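Local atomic coordinates of quinoline 2-oxidoreductase large subunit (Pseudomonas putida, PDB entry 1T3Q), a protein that serves as the molybdenum-binding large subunit of quinoline 2-oxidoreductase, a molybdenum hydroxylase of the xanthine dehydrogenase family that probably hydroxylates quinoline. Residues P102-G107 against E265-L270; V489-T494 against A622-T627; A643-I648 against D659-E664. One frame throughout, in Å; residues are numbered along the deposited sequence.

Contact 1. Residues P102-G107 against E265-L270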
ATOM      1  N   PRO B 102     -24.172 -12.277  17.892  1.00 19.51           N
ATOM      2  CA  PRO B 102     -24.366 -10.950  17.320  1.00 18.65           C
ATOM      3  C   PRO B 102     -23.075 -10.150  17.490  1.00 20.31           C
ATOM      4  O   PRO B 102     -22.355 -10.328  18.477  1.00 21.58           O
ATOM      5  CB  PRO B 102     -25.524 -10.395  18.138  1.00 18.75           C
ATOM      6  CG  PRO B 102     -25.263 -10.970  19.503  1.00 18.77           C
ATOM      7  CD  PRO B 102     -24.873 -12.413  19.185  1.00 18.50           C
ATOM      8  N   LEU B 103     -22.767  -9.294  16.523  1.00 21.53           N
ATOM      9  CA  LEU B 103     -21.553  -8.490  16.603  1.00 22.03           C
ATOM     10  C   LEU B 103     -21.628  -7.609  17.848  1.00 23.61           C
ATOM     11  O   LEU B 103     -20.635  -7.427  18.559  1.00 23.48           O
ATOM     12  CB  LEU B 103     -21.389  -7.653  15.332  1.00 21.60           C
ATOM     13  CG  LEU B 103     -21.430  -8.477  14.035  1.00 20.39           C
ATOM     14  CD1 LEU B 103     -21.062  -7.596  12.853  1.00 20.09           C
ATOM     15  CD2 LEU B 103     -20.469  -9.668  14.129  1.00 24.07           C
ATOM     16  N   LEU B 104     -22.819  -7.075  18.106  1.00 22.76           N
ATOM     17  CA  LEU B 104     -23.067  -6.250  19.282  1.00 22.63           C
ATOM     18  C   LEU B 104     -24.294  -6.818  19.969  1.00 22.63           C
ATOM     19  O   LEU B 104     -25.253  -7.199  19.301  1.00 21.76           O
ATOM     20  CB  LEU B 104     -23.352  -4.799  18.893  1.00 23.24           C
ATOM     21  CG  LEU B 104     -22.244  -3.772  19.115  1.00 23.11           C
ATOM     22  CD1 LEU B 104     -21.058  -4.105  18.230  1.00 22.77           C
ATOM     23  CD2 LEU B 104     -22.778  -2.383  18.794  1.00 23.27           C
ATOM     24  N   ALA B 105     -24.267  -6.887  21.294  1.00 21.59           N
ATOM     25  CA  ALA B 105     -25.421  -7.397  22.023  1.00 22.97           C
ATOM     26  C   ALA B 105     -26.610  -6.534  21.609  1.00 23.86           C
ATOM     27  O   ALA B 105     -26.465  -5.325  21.418  1.00 22.98           O
ATOM     28  CB  ALA B 105     -25.189  -7.288  23.523  1.00 21.77           C
ATOM     29  N   ASN B 106     -27.775  -7.152  21.450  1.00 24.31           N
ATOM     30  CA  ASN B 106     -28.967  -6.406  21.062  1.00 27.71           C
ATOM     31  C   ASN B 106     -30.129  -6.846  21.936  1.00 29.48           C
ATOM     32  O   ASN B 106     -30.728  -7.892  21.697  1.00 31.23           O
ATOM     33  CB  ASN B 106     -29.308  -6.659  19.589  1.00 29.88           C
ATOM     34  CG  ASN B 106     -30.374  -5.706  19.063  1.00 32.03           C
ATOM     35  OD1 ASN B 106     -30.810  -5.815  17.917  1.00 35.41           O
ATOM     36  ND2 ASN B 106     -30.789  -4.761  19.898  1.00 31.19           N
ATOM     37  N   GLY B 107     -30.436  -6.053  22.956  1.00 29.35           N
ATOM     38  CA  GLY B 107     -31.533  -6.403  23.839  1.00 28.92           C
ATOM     39  C   GLY B 107     -31.102  -7.230  25.035  1.00 28.53           C
ATOM     40  O   GLY B 107     -31.744  -7.198  26.083  1.00 27.90           O
ATOM     41  N   GLU B 265     -13.652  -7.656  13.444  1.00 16.58           N
ATOM     42  CA  GLU B 265     -13.190  -7.682  12.056  1.00 17.08           C
ATOM     43  C   GLU B 265     -14.349  -7.332  11.134  1.00 17.73           C
ATOM     44  O   GLU B 265     -14.188  -6.607  10.151  1.00 17.70           O
ATOM     45  CB  GLU B 265     -12.627  -9.065  11.687  1.00 15.98           C
ATOM     46  CG  GLU B 265     -11.329  -9.393  12.406  1.00 21.08           C
ATOM     47  CD  GLU B 265     -10.824 -10.799  12.119  1.00 23.16           C
ATOM     48  OE1 GLU B 265      -9.689 -10.933  11.609  1.00 24.90           O
ATOM     49  OE2 GLU B 265     -11.554 -11.769  12.412  1.00 20.39           O
ATOM     50  N   LEU B 266     -15.532  -7.841  11.459  1.00 18.92           N
ATOM     51  CA  LEU B 266     -16.691  -7.546  10.643  1.00 18.10           C
ATOM     52  C   LEU B 266     -17.094  -6.102  10.885  1.00 16.62           C
ATOM     53  O   LEU B 266     -17.394  -5.372   9.943  1.00 17.21           O
ATOM     54  CB  LEU B 266     -17.855  -8.480  10.998  1.00 19.89           C
ATOM     55  CG  LEU B 266     -17.603  -9.974  10.775  1.00 22.12           C
ATOM     56  CD1 LEU B 266     -18.868 -10.758  11.109  1.00 25.21           C
ATOM     57  CD2 LEU B 266     -17.198 -10.217   9.337  1.00 23.64           C
ATOM     58  N   LEU B 267     -17.068  -5.688  12.148  1.00 16.64           N
ATOM     59  CA  LEU B 267     -17.461  -4.332  12.498  1.00 17.05           C
ATOM     60  C   LEU B 267     -16.668  -3.253  11.786  1.00 17.12           C
ATOM     61  O   LEU B 267     -17.257  -2.306  11.271  1.00 18.61           O
ATOM     62  CB  LEU B 267     -17.395  -4.130  14.012  1.00 16.53           C
ATOM     63  CG  LEU B 267     -18.496  -4.843  14.807  1.00 18.67           C
ATOM     64  CD1 LEU B 267     -18.180  -4.790  16.288  1.00 16.40           C
ATOM     65  CD2 LEU B 267     -19.859  -4.187  14.516  1.00 15.86           C
ATOM     66  N   VAL B 268     -15.341  -3.371  11.732  1.00 17.41           N
ATOM     67  CA  VAL B 268     -14.586  -2.325  11.051  1.00 16.33           C
ATOM     68  C   VAL B 268     -14.956  -2.227   9.577  1.00 16.92           C
ATOM     69  O   VAL B 268     -14.967  -1.136   9.011  1.00 16.64           O
ATOM     70  CB  VAL B 268     -13.052  -2.504  11.202  1.00 18.38           C
ATOM     71  CG1 VAL B 268     -12.659  -2.268  12.655  1.00 16.61           C
ATOM     72  CG2 VAL B 268     -12.628  -3.896  10.751  1.00 17.15           C
ATOM     73  N   CYS B 269     -15.280  -3.359   8.955  1.00 17.12           N
ATOM     74  CA  CYS B 269     -15.670  -3.342   7.548  1.00 18.31           C
ATOM     75  C   CYS B 269     -16.995  -2.608   7.401  1.00 17.39           C
ATOM     76  O   CYS B 269     -17.162  -1.779   6.506  1.00 18.05           O
ATOM     77  CB  CYS B 269     -15.814  -4.767   7.009  1.00 18.35           C
ATOM     78  SG  CYS B 269     -14.254  -5.681   6.943  1.00 19.84           S
ATOM     79  N   LEU B 270     -17.936  -2.921   8.287  1.00 18.24           N
ATOM     80  CA  LEU B 270     -19.245  -2.285   8.256  1.00 17.32           C
ATOM     81  C   LEU B 270     -19.114  -0.792   8.531  1.00 17.45           C
ATOM     82  O   LEU B 270     -19.748   0.027   7.875  1.00 17.74           O
ATOM     83  CB  LEU B 270     -20.167  -2.927   9.298  1.00 17.26           C
ATOM     84  CG  LEU B 270     -20.574  -4.382   9.040  1.00 18.24           C
ATOM     85  CD1 LEU B 270     -21.398  -4.897  10.203  1.00 17.41           C
ATOM     86  CD2 LEU B 270     -21.367  -4.475   7.743  1.00 19.27           C
TER
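A leucine cluster, in which Leu-103 and Leu-104 of a loop meet Leu-266, Leu-267 and Leu-270 of helix 263-275, joins the hammerhead region of the chain to its first molybdopterin-binding region. Leu-103 supplies most of the loop's side of it. Its CD2 methyl meets CD1 of Leu-266 at 3.6 Å, while its other branch, CD1, packs on Leu-270 CD1 at 3.8 Å; the side chain crosses each of these two leucines at about a right angle. Closer to the backbone, CB of Leu-103 lies 3.9 Å from CD2 of Leu-267. CG of Leu-103 stands anti to the carbonyl carbon (chi1 -54°), which sends both methyls onward to the helix.

The spacing of the partners is that of an alpha-helix: residues i, i+1 and i+4 share one side, and a single loop leucine can touch all three. Leu-104 adds a narrower touch, CD1 to CD1 of Leu-267 at 3.5 Å. Leu-267 thus meets both loop residues, CD1 serving Leu-104 and CD2 reaching each of them. Shortening Leu-267 to an alanine would probably leave the CD1 methyl of Leu-104 without its helix partner and open a gap beside CB of Leu-103.

Branched, wholly apolar side chains suit this buried place, where contact is made by methyl and other aliphatic carbons. Val-80 of the short helix 77-81 touches Leu-103, Leu-104 and Leu-267, and Leu-266 rests on Val-233 and Phe-236 of helix 226-237.

Contact 2. Residues V489-T494 against A622-T627; sequences VRIDPT and ATLEAT
Val-489 and Ala-626 form a hydrogen-bonded antiparallel pair between strands 486-491 and 625-629, with bonds running both ways: Val-489 N to Ala-626 O at 2.9 Å, and Ala-626 N to Val-489 O at 3.0 Å. A third backbone bond, Ile-491 N to Leu-624 O, is 2.9 Å long and nearly straight (166° at the hydrogen), and carries the pairing past the start of the second strand. Between these bonds lies the non-hydrogen-bonded pair Arg-490 and Glu-625, whose alpha carbons approach to 4.0 Å. Each CA-H here points at a carbonyl, Glu-625 CA at Val-489 O (3.2 Å) and Arg-490 CA at Leu-624 O, a weaker supplement to the N-H bonds.

Apolar contact is modest. CB of Ile-491 lies 4.2 Å from CD1 of Leu-624; the isoleucine also packs on Val-564 and Val-568 of helix 549-576, where a branched hydrocarbon fits.

The charged side chains of the central pair run obliquely across each other. As a directly paired couple they leave the same face of the sheet, and CG anti to the backbone N in both (chi1 173° in Arg-490, -178° in Glu-625) lays the two chains against each other. The aliphatic part of the arginine takes up the contact: its CD is 3.4 Å from OE2 of Glu-625. The chain of Arg-490 then bends at chi3, and NE forms a salt bridge with OD1 of Asp-492 (2.8 Å), although that hydrogen bond is itself weak.

The polar ends continue into the dimer. Glu-625 OE2 accepts from Thr-539 N, and Arg-490 NH1 donates to Thr-536 O, both on the second subunit, while Arg-230 of that subunit pairs with Asp-492. The chemistry implies a strand pair that also presents charged groups for subunit association.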
ATOM      1  N   VAL B 489       3.443 -20.897  -7.686  1.00 17.52           N
ATOM      2  CA  VAL B 489       4.880 -20.828  -7.868  1.00 17.79           C
ATOM      3  C   VAL B 489       5.153 -20.350  -9.277  1.00 18.21           C
ATOM      4  O   VAL B 489       4.614 -20.893 -10.246  1.00 16.98           O
ATOM      5  CB  VAL B 489       5.553 -22.207  -7.662  1.00 18.01           C
ATOM      6  CG1 VAL B 489       7.033 -22.122  -8.015  1.00 19.28           C
ATOM      7  CG2 VAL B 489       5.396 -22.651  -6.220  1.00 19.67           C
ATOM      8  N   ARG B 490       5.972 -19.312  -9.383  1.00 16.71           N
ATOM      9  CA  ARG B 490       6.352 -18.763 -10.670  1.00 16.22           C
ATOM     10  C   ARG B 490       7.861 -18.758 -10.754  1.00 17.71           C
ATOM     11  O   ARG B 490       8.539 -18.378  -9.802  1.00 16.44           O
ATOM     12  CB  ARG B 490       5.867 -17.314 -10.826  1.00 15.75           C
ATOM     13  CG  ARG B 490       6.389 -16.630 -12.097  1.00 16.72           C
ATOM     14  CD  ARG B 490       5.901 -15.184 -12.195  1.00 18.26           C
ATOM     15  NE  ARG B 490       6.521 -14.334 -11.181  1.00 19.38           N
ATOM     16  CZ  ARG B 490       6.030 -13.167 -10.775  1.00 20.08           C
ATOM     17  NH1 ARG B 490       4.902 -12.697 -11.294  1.00 17.36           N
ATOM     18  NH2 ARG B 490       6.661 -12.473  -9.840  1.00 18.12           N
ATOM     19  N   ILE B 491       8.382 -19.199 -11.886  1.00 18.20           N
ATOM     20  CA  ILE B 491       9.816 -19.163 -12.090  1.00 17.67           C
ATOM     21  C   ILE B 491       9.987 -17.887 -12.886  1.00 16.59           C
ATOM     22  O   ILE B 491       9.494 -17.780 -14.006  1.00 17.59           O
ATOM     23  CB  ILE B 491      10.328 -20.349 -12.929  1.00 18.55           C
ATOM     24  CG1 ILE B 491      10.000 -21.670 -12.227  1.00 15.82           C
ATOM     25  CG2 ILE B 491      11.843 -20.212 -13.131  1.00 16.07           C
ATOM     26  CD1 ILE B 491      10.413 -22.913 -13.018  1.00 13.86           C
ATOM     27  N   ASP B 492      10.650 -16.900 -12.298  1.00 17.64           N
ATOM     28  CA  ASP B 492      10.861 -15.642 -12.990  1.00 18.29           C
ATOM     29  C   ASP B 492      11.852 -15.857 -14.141  1.00 20.24           C
ATOM     30  O   ASP B 492      12.690 -16.758 -14.084  1.00 20.36           O
ATOM     31  CB  ASP B 492      11.349 -14.598 -11.979  1.00 17.92           C
ATOM     32  CG  ASP B 492      10.335 -14.373 -10.863  1.00 19.97           C
ATOM     33  OD1 ASP B 492       9.248 -13.829 -11.154  1.00 18.57           O
ATOM     34  OD2 ASP B 492      10.605 -14.760  -9.706  1.00 17.64           O
ATOM     35  N   PRO B 493      11.756 -15.041 -15.205  1.00 20.62           N
ATOM     36  CA  PRO B 493      12.621 -15.123 -16.388  1.00 21.93           C
ATOM     37  C   PRO B 493      14.117 -15.303 -16.138  1.00 22.93           C
ATOM     38  O   PRO B 493      14.770 -16.071 -16.840  1.00 21.96           O
ATOM     39  CB  PRO B 493      12.314 -13.827 -17.129  1.00 22.51           C
ATOM     40  CG  PRO B 493      10.870 -13.614 -16.822  1.00 24.15           C
ATOM     41  CD  PRO B 493      10.805 -13.921 -15.338  1.00 22.49           C
ATOM     42  N   THR B 494      14.660 -14.602 -15.146  1.00 22.81           N
ATOM     43  CA  THR B 494      16.088 -14.711 -14.859  1.00 23.26           C
ATOM     44  C   THR B 494      16.453 -15.949 -14.047  1.00 23.06           C
ATOM     45  O   THR B 494      17.616 -16.144 -13.693  1.00 24.19           O
ATOM     46  CB  THR B 494      16.614 -13.457 -14.123  1.00 22.59           C
ATOM     47  OG1 THR B 494      15.927 -13.301 -12.873  1.00 22.08           O
ATOM     48  CG2 THR B 494      16.391 -12.220 -14.977  1.00 21.97           C
ATOM     49  N   ALA B 622       4.395 -23.212 -22.407  1.00 21.84           N
ATOM     50  CA  ALA B 622       5.445 -22.365 -21.854  1.00 21.33           C
ATOM     51  C   ALA B 622       5.106 -21.627 -20.556  1.00 21.39           C
ATOM     52  O   ALA B 622       5.945 -20.905 -20.020  1.00 23.16           O
ATOM     53  CB  ALA B 622       5.900 -21.372 -22.915  1.00 20.01           C
ATOM     54  N   THR B 623       3.896 -21.807 -20.041  1.00 20.80           N
ATOM     55  CA  THR B 623       3.507 -21.138 -18.803  1.00 20.50           C
ATOM     56  C   THR B 623       4.380 -21.600 -17.638  1.00 20.72           C
ATOM     57  O   THR B 623       4.361 -22.781 -17.281  1.00 20.71           O
ATOM     58  CB  THR B 623       2.045 -21.439 -18.436  1.00 20.38           C
ATOM     59  OG1 THR B 623       1.206 -21.221 -19.577  1.00 18.63           O
ATOM     60  CG2 THR B 623       1.595 -20.526 -17.303  1.00 19.44           C
ATOM     61  N   LEU B 624       5.140 -20.682 -17.039  1.00 19.32           N
ATOM     62  CA  LEU B 624       5.989 -21.056 -15.910  1.00 19.50           C
ATOM     63  C   LEU B 624       5.502 -20.553 -14.550  1.00 19.04           C
ATOM     64  O   LEU B 624       6.296 -20.215 -13.674  1.00 19.10           O
ATOM     65  CB  LEU B 624       7.445 -20.626 -16.148  1.00 19.73           C
ATOM     66  CG  LEU B 624       8.240 -21.459 -17.166  1.00 22.37           C
ATOM     67  CD1 LEU B 624       9.721 -21.100 -17.066  1.00 22.85           C
ATOM     68  CD2 LEU B 624       8.060 -22.955 -16.902  1.00 23.04           C
ATOM     69  N   GLU B 625       4.183 -20.508 -14.387  1.00 18.13           N
ATOM     70  CA  GLU B 625       3.558 -20.115 -13.132  1.00 16.46           C
ATOM     71  C   GLU B 625       2.364 -21.051 -12.999  1.00 17.37           C
ATOM     72  O   GLU B 625       1.576 -21.195 -13.937  1.00 18.28           O
ATOM     73  CB  GLU B 625       3.087 -18.651 -13.163  1.00 16.36           C
ATOM     74  CG  GLU B 625       2.473 -18.192 -11.839  1.00 17.23           C
ATOM     75  CD  GLU B 625       2.299 -16.678 -11.744  1.00 19.04           C
ATOM     76  OE1 GLU B 625       1.834 -16.202 -10.686  1.00 18.15           O
ATOM     77  OE2 GLU B 625       2.630 -15.965 -12.717  1.00 20.74           O
ATOM     78  N   ALA B 626       2.240 -21.700 -11.848  1.00 15.58           N
ATOM     79  CA  ALA B 626       1.146 -22.640 -11.638  1.00 17.20           C
ATOM     80  C   ALA B 626       0.649 -22.623 -10.205  1.00 17.94           C
ATOM     81  O   ALA B 626       1.367 -22.217  -9.288  1.00 18.46           O
ATOM     82  CB  ALA B 626       1.598 -24.055 -12.017  1.00 15.28           C
ATOM     83  N   THR B 627      -0.581 -23.090 -10.022  1.00 18.12           N
ATOM     84  CA  THR B 627      -1.220 -23.129  -8.717  1.00 18.25           C
ATOM     85  C   THR B 627      -1.784 -24.525  -8.464  1.00 17.25           C
ATOM     86  O   THR B 627      -2.262 -25.186  -9.385  1.00 16.20           O
ATOM     87  CB  THR B 627      -2.367 -22.092  -8.655  1.00 18.78           C
ATOM     88  OG1 THR B 627      -1.831 -20.787  -8.908  1.00 23.29           O
ATOM     89  CG2 THR B 627      -3.048 -22.104  -7.290  1.00 19.02           C
TER

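Contact 3. Residues A643-I648 against D659-E664; sequences AAIVEI and DFFAVE
Ala-644 and Phe-660 face each other in a non-hydrogen-bonded antiparallel pair, and the small residue is covered by the large one. The CB methyl of Ala-644 sits over one face of the phenyl ring, 3.9 Å from its centroid and offset toward the rim by CE2 and CZ, in a CH-pi contact. The small methyl of alanine lets the ring lie close over it.

On the reverse face, Ala-643, Ile-645, Asp-659 and Phe-661 gather. CG of Phe-661 lies anti to the carbonyl carbon (chi1 -53°), with the CD2-CE2 edge beside Ala-643 and Ile-645. Ala-643 CB touches CD2 of Phe-661 at 4.0 Å, and CD1 of Ile-645 reaches the edge of the same ring, in its plane, at CE2 (3.9 Å). Ile-645 and Asp-659 lie side by side and point the same way, CB of the isoleucine 3.7 Å from OD2 of the aspartate. OD2 also makes a salt bridge with Arg-445, which is consistent with an acid at this partly exposed place.

The backbone sets these positions. Ala-643 and Phe-661 exchange two bonds, Ala-643 N to Phe-661 O (2.9 Å) and Phe-661 N to Ala-643 O (2.8 Å). Ile-645 N gives a nearly straight bond to Asp-659 O at 3.1 Å, whereas the return bond from Asp-659 N to Ile-645 O is weak.

Farther out, Phe-660 is packed against Ile-683 and Ile-687 of helix 672-692 and Val-753 of helix 744-761; on the reverse face, Ala-643 and Phe-661 rest on Val-437 of helix 426-437. Beyond the pair, strand 454-467 bonds to the other edge of strand 636-649. Strands 636-649 and 655-665 are the two arms of a beta hairpin at the middle of a helix-flanked, mostly antiparallel sheet of four strands within the molybdopterin-binding region.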
ATOM      1  N   ALA B 643      10.027 -34.442  29.749  1.00 18.54           N
ATOM      2  CA  ALA B 643      10.258 -34.800  31.142  1.00 18.62           C
ATOM      3  C   ALA B 643      10.627 -33.503  31.839  1.00 19.80           C
ATOM      4  O   ALA B 643      11.437 -32.722  31.334  1.00 19.29           O
ATOM      5  CB  ALA B 643      11.390 -35.811  31.267  1.00 19.19           C
ATOM      6  N   ALA B 644      10.010 -33.264  32.988  1.00 18.60           N
ATOM      7  CA  ALA B 644      10.271 -32.056  33.743  1.00 19.08           C
ATOM      8  C   ALA B 644      10.637 -32.405  35.169  1.00 19.08           C
ATOM      9  O   ALA B 644      10.143 -33.382  35.733  1.00 19.90           O
ATOM     10  CB  ALA B 644       9.038 -31.152  33.731  1.00 16.48           C
ATOM     11  N   ILE B 645      11.532 -31.610  35.740  1.00 18.61           N
ATOM     12  CA  ILE B 645      11.934 -31.793  37.121  1.00 18.61           C
ATOM     13  C   ILE B 645      11.545 -30.501  37.823  1.00 19.17           C
ATOM     14  O   ILE B 645      11.914 -29.413  37.381  1.00 20.44           O
ATOM     15  CB  ILE B 645      13.452 -32.019  37.259  1.00 19.03           C
ATOM     16  CG1 ILE B 645      13.826 -33.382  36.665  1.00 20.60           C
ATOM     17  CG2 ILE B 645      13.850 -31.958  38.729  1.00 19.31           C
ATOM     18  CD1 ILE B 645      15.310 -33.713  36.738  1.00 22.23           C
ATOM     19  N   VAL B 646      10.770 -30.626  38.894  1.00 20.05           N
ATOM     20  CA  VAL B 646      10.326 -29.465  39.648  1.00 20.43           C
ATOM     21  C   VAL B 646      10.786 -29.578  41.088  1.00 22.08           C
ATOM     22  O   VAL B 646      10.952 -30.679  41.618  1.00 21.20           O
ATOM     23  CB  VAL B 646       8.779 -29.321  39.651  1.00 20.17           C
ATOM     24  CG1 VAL B 646       8.257 -29.227  38.226  1.00 21.62           C
ATOM     25  CG2 VAL B 646       8.146 -30.484  40.389  1.00 22.92           C
ATOM     26  N   GLU B 647      11.007 -28.428  41.710  1.00 22.25           N
ATOM     27  CA  GLU B 647      11.425 -28.379  43.101  1.00 23.27           C
ATOM     28  C   GLU B 647      10.409 -27.536  43.852  1.00 22.37           C
ATOM     29  O   GLU B 647      10.145 -26.395  43.476  1.00 22.09           O
ATOM     30  CB  GLU B 647      12.810 -27.739  43.232  1.00 25.67           C
ATOM     31  CG  GLU B 647      13.206 -27.464  44.678  1.00 30.37           C
ATOM     32  CD  GLU B 647      14.468 -26.629  44.789  1.00 34.55           C
ATOM     33  OE1 GLU B 647      15.569 -27.180  44.588  1.00 36.87           O
ATOM     34  OE2 GLU B 647      14.354 -25.416  45.069  1.00 37.14           O
ATOM     35  N   ILE B 648       9.836 -28.106  44.905  1.00 22.46           N
ATOM     36  CA  ILE B 648       8.850 -27.407  45.712  1.00 22.76           C
ATOM     37  C   ILE B 648       9.410 -27.170  47.113  1.00 23.45           C
ATOM     38  O   ILE B 648       9.894 -28.099  47.752  1.00 23.39           O
ATOM     39  CB  ILE B 648       7.557 -28.235  45.845  1.00 21.63           C
ATOM     40  CG1 ILE B 648       6.960 -28.498  44.461  1.00 23.46           C
ATOM     41  CG2 ILE B 648       6.563 -27.504  46.732  1.00 22.71           C
ATOM     42  CD1 ILE B 648       5.781 -29.453  44.483  1.00 22.39           C
ATOM     43  N   ASP B 659      14.536 -28.332  35.525  1.00 19.95           N
ATOM     44  CA  ASP B 659      15.019 -29.004  34.330  1.00 19.93           C
ATOM     45  C   ASP B 659      13.879 -29.354  33.382  1.00 19.07           C
ATOM     46  O   ASP B 659      12.749 -29.575  33.805  1.00 20.74           O
ATOM     47  CB  ASP B 659      15.730 -30.308  34.703  1.00 20.01           C
ATOM     48  CG  ASP B 659      16.886 -30.095  35.654  1.00 24.07           C
ATOM     49  OD1 ASP B 659      18.023 -29.902  35.177  1.00 26.90           O
ATOM     50  OD2 ASP B 659      16.656 -30.122  36.878  1.00 24.46           O
ATOM     51  N   PHE B 660      14.195 -29.406  32.097  1.00 18.59           N
ATOM     52  CA  PHE B 660      13.212 -29.781  31.096  1.00 19.51           C
ATOM     53  C   PHE B 660      13.937 -30.501  29.975  1.00 19.39           C
ATOM     54  O   PHE B 660      14.953 -30.025  29.458  1.00 20.26           O
ATOM     55  CB  PHE B 660      12.462 -28.556  30.567  1.00 19.36           C
ATOM     56  CG  PHE B 660      10.969 -28.733  30.558  1.00 19.79           C
ATOM     57  CD1 PHE B 660      10.366 -29.632  29.684  1.00 22.00           C
ATOM     58  CD2 PHE B 660      10.170 -28.040  31.463  1.00 21.61           C
ATOM     59  CE1 PHE B 660       8.986 -29.845  29.716  1.00 20.94           C
ATOM     60  CE2 PHE B 660       8.790 -28.244  31.501  1.00 21.95           C
ATOM     61  CZ  PHE B 660       8.198 -29.149  30.627  1.00 20.66           C
ATOM     62  N   PHE B 661      13.418 -31.672  29.634  1.00 17.80           N
ATOM     63  CA  PHE B 661      13.991 -32.507  28.594  1.00 18.10           C
ATOM     64  C   PHE B 661      12.921 -32.740  27.538  1.00 18.92           C
ATOM     65  O   PHE B 661      11.764 -32.994  27.870  1.00 18.66           O
ATOM     66  CB  PHE B 661      14.419 -33.844  29.192  1.00 18.11           C
ATOM     67  CG  PHE B 661      15.314 -33.713  30.397  1.00 20.20           C
ATOM     68  CD1 PHE B 661      16.689 -33.551  30.251  1.00 21.19           C
ATOM     69  CD2 PHE B 661      14.780 -33.754  31.680  1.00 19.25           C
ATOM     70  CE1 PHE B 661      17.517 -33.433  31.370  1.00 21.19           C
ATOM     71  CE2 PHE B 661      15.600 -33.636  32.803  1.00 21.23           C
ATOM     72  CZ  PHE B 661      16.968 -33.477  32.646  1.00 19.39           C
ATOM     73  N   ALA B 662      13.307 -32.649  26.270  1.00 18.59           N
ATOM     74  CA  ALA B 662      12.361 -32.853  25.185  1.00 20.58           C
ATOM     75  C   ALA B 662      12.913 -33.747  24.085  1.00 21.33           C
ATOM     76  O   ALA B 662      14.071 -33.622  23.687  1.00 19.90           O
ATOM     77  CB  ALA B 662      11.949 -31.505  24.588  1.00 19.90           C
ATOM     78  N   VAL B 663      12.072 -34.657  23.608  1.00 20.91           N
ATOM     79  CA  VAL B 663      12.425 -35.539  22.504  1.00 21.55           C
ATOM     80  C   VAL B 663      11.335 -35.289  21.468  1.00 21.79           C
ATOM     81  O   VAL B 663      10.152 -35.482  21.750  1.00 22.30           O
ATOM     82  CB  VAL B 663      12.401 -37.023  22.907  1.00 21.00           C
ATOM     83  CG1 VAL B 663      12.562 -37.891  21.664  1.00 21.30           C
ATOM     84  CG2 VAL B 663      13.512 -37.314  23.900  1.00 21.70           C
ATOM     85  N   GLU B 664      11.722 -34.847  20.279  1.00 20.45           N
ATOM     86  CA  GLU B 664      10.734 -34.559  19.245  1.00 22.06           C
ATOM     87  C   GLU B 664      10.985 -35.281  17.937  1.00 21.31           C
ATOM     88  O   GLU B 664      12.122 -35.390  17.481  1.00 19.27           O
ATOM     89  CB  GLU B 664      10.679 -33.045  18.975  1.00 23.17           C
ATOM     90  CG  GLU B 664       9.857 -32.646  17.747  1.00 28.92           C
ATOM     91  CD  GLU B 664       8.360 -32.858  17.939  1.00 33.22           C
ATOM     92  OE1 GLU B 664       7.633 -32.964  16.925  1.00 33.96           O
ATOM     93  OE2 GLU B 664       7.906 -32.909  19.104  1.00 35.02           O
TER

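Overall arrangement
The three contacts are well separated and follow one another in series along the chain. Contact 1 and contact 2 have centres 42 Å apart, contacts 1 and 3 45 Å, and contacts 2 and 3 48 Å, with nearest atoms never closer than about 23 Å. Contacts 1 and 3 lie on opposite sides of the chain's centre. Contacts 2 and 3 both lie in the second molybdopterin-binding region, and strand 625-629 of contact 2 is followed directly by strand 636-649 of contact 3, yet they belong to different sheets. None of their residues is among those lining the molybdenum site, which includes Gln-224, Phe-255, Arg-371 and Glu-743. Contact 2 alone is touched by another protein chain.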